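Local coordinates for heme-binding protein A (Haemophilus parasuis 29755, PDB 3TPA) that probably binds glutathione for uptake, as the solute-binding component of a bacterial transport system, although it is named for heme, at residues L283-V288 with A345-G350; L292-D297 with L335-A340. The protein carries 1 engineered substitution. One frame throughout, in Å; residues are numbered along the deposited sequence.

How the contacts relate
Coming from strand 261-276, the chain turns through 283-285 into helix 286-294, whose start takes part in contact 1 and whose end takes part in contact 2. It then runs through helix 298-306 and strand 310-312 before returning at 335-340, where contact 2 closes a loop of 37 residues. Helix 335-344 continues back alongside the first helix, and 345-350 closes the larger loop of contact 1, inside which contact 2 is nested. The two contacts thus join opposite ends of one antiparallel helix pair, about 12 Å apart between centres, beside the mixed sheet that strand 351-356 then enters. The two contacts also touch, through Leu283 and Leu292.

Contact 1: L283-V288 with A345-G350; sequences LNNVKV and AGYPNG
Asn285 reaches from the turn before helix 286-294 toward Ala345, just after helix 335-344. From its CB, the side chain extends with CG anti to the backbone N (chi1 -179°), which sets the amide between the two segments; CG lies 4.0 Å from Ala345 CB. At the tip, the two amide atoms divide the work. OD1 lies against the Ala345 methyl but serves its own chain as the N-cap, accepting a bond from Val288 N at 3.2 Å, with the donor above the carbonyl plane, and a weak one from Lys287 N. ND2, at the edge of the Tyr347 ring, passes Ala345 O at 3.6 Å, too far for a good hydrogen bond, and donates to a water 3.1 Å away that also bonds Tyr347 OH. Asparagine suits this place because one small amide both caps and bridges.

Elsewhere the contact is apolar. Ala345 CB sits 3.8 Å from both Lys287 CB and Val288 CG2, and the small methyl lets the backbones come close, Lys287 CA 5.8 Å from Ala345 CA. Val288 CG2 also touches Tyr347 CD2 at 3.7 Å, the two side chains crossing at about a right angle. Lys287 runs on, extended, to a salt bridge with Glu344. Gly346 takes the positive phi of a Schellman motif. The arrangement sets an N-capped helix start against a Schellman-terminated helix end in an antiparallel helix pair.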
loop_
_atom_site.group_PDB
_atom_site.type_symbol
_atom_site.label_atom_id
_atom_site.label_comp_id
_atom_site.label_asym_id
_atom_site.label_seq_id
_atom_site.Cartn_x
_atom_site.Cartn_y
_atom_site.Cartn_z
ATOM N N LEU A 283 -4.375 -26.735 -16.489
ATOM C CA LEU A 283 -3.638 -25.546 -16.072
ATOM C C LEU A 283 -2.243 -25.864 -15.530
ATOM O O LEU A 283 -1.431 -24.963 -15.325
ATOM C CB LEU A 283 -4.447 -24.775 -15.026
ATOM C CG LEU A 283 -5.840 -24.305 -15.489
ATOM C CD1 LEU A 283 -6.492 -23.459 -14.410
ATOM C CD2 LEU A 283 -5.755 -23.512 -16.782
ATOM N N ASN A 284 -1.972 -27.142 -15.273
ATOM C CA ASN A 284 -0.627 -27.566 -14.850
ATOM C C ASN A 284 0.385 -27.505 -15.990
ATOM O O ASN A 284 1.593 -27.589 -15.786
ATOM C CB ASN A 284 -0.651 -28.985 -14.266
ATOM C CG ASN A 284 0.726 -29.456 -13.847
ATOM O OD1 ASN A 284 1.385 -30.201 -14.574
ATOM N ND2 ASN A 284 1.182 -29.002 -12.680
ATOM N N ASN A 285 -0.135 -27.339 -17.195
ATOM C CA ASN A 285 0.647 -27.372 -18.414
ATOM C C ASN A 285 1.055 -25.967 -18.846
ATOM O O ASN A 285 0.222 -25.132 -19.160
ATOM C CB ASN A 285 -0.183 -28.060 -19.492
ATOM C CG ASN A 285 0.544 -28.183 -20.799
ATOM O OD1 ASN A 285 1.122 -27.222 -21.293
ATOM N ND2 ASN A 285 0.509 -29.375 -21.381
ATOM N N VAL A 286 2.350 -25.701 -18.865
ATOM C CA VAL A 286 2.824 -24.334 -19.093
ATOM C C VAL A 286 2.360 -23.763 -20.437
ATOM O O VAL A 286 2.068 -22.571 -20.553
ATOM C CB VAL A 286 4.364 -24.251 -18.986
ATOM C CG1 VAL A 286 4.999 -25.179 -19.989
ATOM C CG2 VAL A 286 4.846 -22.826 -19.214
ATOM N N LYS A 287 2.313 -24.603 -21.466
ATOM C CA LYS A 287 1.900 -24.119 -22.772
ATOM C C LYS A 287 0.427 -23.730 -22.739
ATOM O O LYS A 287 0.021 -22.781 -23.389
ATOM C CB LYS A 287 2.187 -25.148 -23.870
ATOM C CG LYS A 287 3.701 -25.442 -24.069
ATOM C CD LYS A 287 3.934 -26.334 -25.291
ATOM C CE LYS A 287 5.372 -26.864 -25.371
ATOM N NZ LYS A 287 5.541 -27.708 -26.608
ATOM N N VAL A 288 -0.374 -24.460 -21.971
ATOM C CA VAL A 288 -1.771 -24.081 -21.837
ATOM C C VAL A 288 -1.890 -22.721 -21.177
ATOM O O VAL A 288 -2.668 -21.869 -21.626
ATOM C CB VAL A 288 -2.596 -25.123 -21.060
ATOM C CG1 VAL A 288 -3.963 -24.552 -20.705
ATOM C CG2 VAL A 288 -2.749 -26.389 -21.890
ATOM N N ALA A 345 -0.024 -28.278 -26.988
ATOM C CA ALA A 345 -0.032 -28.807 -25.622
ATOM C C ALA A 345 -0.877 -30.076 -25.492
ATOM O O ALA A 345 -0.952 -30.661 -24.418
ATOM C CB ALA A 345 -0.527 -27.734 -24.634
ATOM N N GLY A 346 -1.510 -30.495 -26.585
ATOM C CA GLY A 346 -2.300 -31.721 -26.597
ATOM C C GLY A 346 -3.801 -31.519 -26.458
ATOM O O GLY A 346 -4.548 -32.449 -26.149
ATOM N N TYR A 347 -4.246 -30.296 -26.692
ATOM C CA TYR A 347 -5.659 -29.952 -26.556
ATOM C C TYR A 347 -6.206 -29.335 -27.834
ATOM O O TYR A 347 -6.363 -28.127 -27.906
ATOM C CB TYR A 347 -5.854 -28.978 -25.389
ATOM C CG TYR A 347 -5.445 -29.577 -24.070
ATOM C CD1 TYR A 347 -6.322 -30.379 -23.348
ATOM C CD2 TYR A 347 -4.178 -29.360 -23.551
ATOM C CE1 TYR A 347 -5.952 -30.941 -22.144
ATOM C CE2 TYR A 347 -3.800 -29.920 -22.349
ATOM C CZ TYR A 347 -4.693 -30.710 -21.648
ATOM O OH TYR A 347 -4.317 -31.276 -20.449
ATOM N N PRO A 348 -6.501 -30.168 -28.845
ATOM C CA PRO A 348 -7.016 -29.642 -30.117
ATOM C C PRO A 348 -8.457 -29.138 -30.004
ATOM O O PRO A 348 -8.865 -28.273 -30.779
ATOM C CB PRO A 348 -6.938 -30.853 -31.055
ATOM C CG PRO A 348 -7.003 -32.040 -30.159
ATOM C CD PRO A 348 -6.320 -31.632 -28.877
ATOM N N ASN A 349 -9.223 -29.672 -29.058
ATOM C CA ASN A 349 -10.586 -29.181 -28.833
ATOM C C ASN A 349 -10.710 -28.334 -27.562
ATOM O O ASN A 349 -11.812 -28.093 -27.077
ATOM C CB ASN A 349 -11.574 -30.350 -28.765
ATOM C CG ASN A 349 -11.444 -31.289 -29.946
ATOM O OD1 ASN A 349 -11.424 -30.855 -31.099
ATOM N ND2 ASN A 349 -11.336 -32.586 -29.664
ATOM N N GLY A 350 -9.573 -27.902 -27.019
ATOM C CA GLY A 350 -9.557 -27.161 -25.773
ATOM C C GLY A 350 -10.108 -27.999 -24.631
ATOM O O GLY A 350 -9.889 -29.211 -24.571
HETATM O O HOH W 1 -1.477 -31.304 -19.928
#

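Contact 2: L292-D297 with L335-A340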
loop_
_atom_site.group_PDB
_atom_site.type_symbol
_atom_site.label_atom_id
_atom_site.label_comp_id
_atom_site.label_asym_id
_atom_site.label_seq_id
_atom_site.Cartn_x
_atom_site.Cartn_y
_atom_site.Cartn_z
ATOM N N LEU A 292 -3.655 -19.272 -22.702
ATOM C CA LEU A 292 -4.673 -18.437 -22.054
ATOM C C LEU A 292 -4.204 -17.002 -21.931
ATOM O O LEU A 292 -5.004 -16.071 -21.964
ATOM C CB LEU A 292 -4.991 -18.988 -20.669
ATOM C CG LEU A 292 -5.592 -20.383 -20.739
ATOM C CD1 LEU A 292 -5.876 -20.915 -19.360
ATOM C CD2 LEU A 292 -6.866 -20.373 -21.618
ATOM N N HIS A 293 -2.891 -16.840 -21.783
ATOM C CA HIS A 293 -2.252 -15.517 -21.666
ATOM C C HIS A 293 -2.352 -14.808 -23.023
ATOM O O HIS A 293 -2.762 -13.653 -23.099
ATOM C CB HIS A 293 -0.794 -15.684 -21.200
ATOM C CG HIS A 293 -0.195 -14.448 -20.610
ATOM N ND1 HIS A 293 0.699 -14.482 -19.545
ATOM C CD2 HIS A 293 -0.360 -13.142 -20.919
ATOM C CE1 HIS A 293 1.052 -13.251 -19.241
ATOM N NE2 HIS A 293 0.424 -12.412 -20.062
ATOM N N HIS A 294 -2.013 -15.516 -24.098
ATOM C CA HIS A 294 -2.179 -14.975 -25.450
ATOM C C HIS A 294 -3.625 -14.623 -25.763
ATOM O O HIS A 294 -3.877 -13.761 -26.588
ATOM C CB HIS A 294 -1.670 -15.951 -26.529
ATOM C CG HIS A 294 -0.192 -15.907 -26.743
ATOM N ND1 HIS A 294 0.447 -14.813 -27.285
ATOM C CD2 HIS A 294 0.771 -16.822 -26.497
ATOM C CE1 HIS A 294 1.745 -15.050 -27.352
ATOM N NE2 HIS A 294 1.967 -16.267 -26.894
ATOM N N ALA A 295 -4.570 -15.303 -25.119
ATOM C CA ALA A 295 -5.987 -15.069 -25.373
ATOM C C ALA A 295 -6.617 -14.151 -24.332
ATOM O O ALA A 295 -7.821 -14.184 -24.127
ATOM C CB ALA A 295 -6.744 -16.385 -25.442
ATOM N N THR A 296 -5.787 -13.357 -23.663
ATOM C CA THR A 296 -6.255 -12.370 -22.692
ATOM C C THR A 296 -6.034 -10.994 -23.316
ATOM O O THR A 296 -4.899 -10.557 -23.508
ATOM C CB THR A 296 -5.525 -12.494 -21.311
ATOM O OG1 THR A 296 -5.724 -13.806 -20.776
ATOM C CG2 THR A 296 -6.069 -11.481 -20.295
ATOM N N ASP A 297 -7.138 -10.337 -23.672
ATOM C CA ASP A 297 -7.102 -9.024 -24.315
ATOM C C ASP A 297 -6.977 -7.969 -23.223
ATOM O O ASP A 297 -7.981 -7.468 -22.731
ATOM C CB ASP A 297 -8.404 -8.795 -25.096
ATOM C CG ASP A 297 -8.296 -7.659 -26.107
ATOM O OD1 ASP A 297 -7.429 -6.783 -25.938
ATOM O OD2 ASP A 297 -9.096 -7.634 -27.069
ATOM N N LEU A 335 -5.328 -14.664 -30.796
ATOM C CA LEU A 335 -6.141 -15.863 -30.624
ATOM C C LEU A 335 -5.650 -17.025 -31.490
ATOM O O LEU A 335 -5.651 -18.185 -31.057
ATOM C CB LEU A 335 -7.622 -15.556 -30.893
ATOM C CG LEU A 335 -8.308 -14.608 -29.878
ATOM C CD1 LEU A 335 -9.741 -14.335 -30.272
ATOM C CD2 LEU A 335 -8.261 -15.140 -28.439
ATOM N N GLU A 336 -5.231 -16.707 -32.711
ATOM C CA GLU A 336 -4.748 -17.725 -33.637
ATOM C C GLU A 336 -3.536 -18.431 -33.024
ATOM O O GLU A 336 -3.469 -19.661 -33.005
ATOM C CB GLU A 336 -4.392 -17.102 -34.992
ATOM C CG GLU A 336 -4.745 -17.974 -36.186
ATOM C CD GLU A 336 -4.068 -17.514 -37.467
ATOM O OE1 GLU A 336 -2.945 -16.963 -37.386
ATOM O OE2 GLU A 336 -4.658 -17.705 -38.554
ATOM N N LYS A 337 -2.593 -17.650 -32.502
ATOM C CA LYS A 337 -1.425 -18.209 -31.822
ATOM C C LYS A 337 -1.838 -18.999 -30.580
ATOM O O LYS A 337 -1.257 -20.047 -30.276
ATOM C CB LYS A 337 -0.435 -17.109 -31.431
ATOM C CG LYS A 337 0.962 -17.609 -31.109
ATOM C CD LYS A 337 1.900 -16.456 -30.784
ATOM C CE LYS A 337 2.818 -16.122 -31.955
ATOM N NZ LYS A 337 3.793 -15.037 -31.634
ATOM N N ALA A 338 -2.849 -18.496 -29.868
ATOM C CA ALA A 338 -3.332 -19.152 -28.651
ATOM C C ALA A 338 -3.897 -20.535 -28.949
ATOM O O ALA A 338 -3.552 -21.507 -28.290
ATOM C CB ALA A 338 -4.393 -18.283 -27.937
ATOM N N LYS A 339 -4.772 -20.625 -29.941
ATOM C CA LYS A 339 -5.351 -21.917 -30.308
ATOM C C LYS A 339 -4.272 -22.910 -30.781
ATOM O O LYS A 339 -4.327 -24.108 -30.477
ATOM C CB LYS A 339 -6.438 -21.742 -31.382
ATOM C CG LYS A 339 -7.437 -22.886 -31.455
ATOM C CD LYS A 339 -8.516 -22.610 -32.485
ATOM C CE LYS A 339 -9.452 -23.796 -32.623
ATOM N NZ LYS A 339 -10.503 -23.563 -33.648
ATOM N N ALA A 340 -3.283 -22.407 -31.511
ATOM C CA ALA A 340 -2.203 -23.261 -31.995
ATOM C C ALA A 340 -1.369 -23.836 -30.832
ATOM O O ALA A 340 -1.043 -25.017 -30.820
ATOM C CB ALA A 340 -1.324 -22.492 -32.968
#
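Lys337 sets its CD methylene over one face of the His294 ring, CD standing 4.0 Å from the ring centroid and 24° off the normal, a CH-pi contact displaced toward the rim beside CE1. The lysine leaves its helix with CG anti to the backbone N and bends at chi3 (-102°), which carries its ammonium past the ring to a salt bridge with Glu332. Lysine fits because a methylene of its chain can cover an aromatic face while its charge stays with a carboxylate. The imidazole is fixed from other directions as well: ND1 is hydrogen-bonded to Glu332 O, and Tyr331 meets the ring edge-to-face. NE2 lies 5.2 Å from Lys337 NZ, and any effect of this positive charge on the histidine would probably be weakened by the carboxylate of Glu332.

Next to this polar end the backbones come close. His294 CB and Ala295 CB each lie 3.9 Å from Ala338 CB, and the small alanines let helix 335-344 pack against the last turn of helix 286-294. The pair runs antiparallel in the lobe built on the six-stranded mixed sheet of this family 5 solute-binding protein.

Leu335 leans away at its CB, but its branch CD2 swings back to touch Ala295 CB at 3.6 Å, packing a leucine methyl on the alanine beside the helix end. Helix 286-294 ends here, and Thr296 OG1 donates to Leu292 O at 2.7 Å, tilted 25° from the carbonyl plane. The same carbonyl oxygen accepts from Trp379 NE1, tying the end of this helix to its neighbour 368-381.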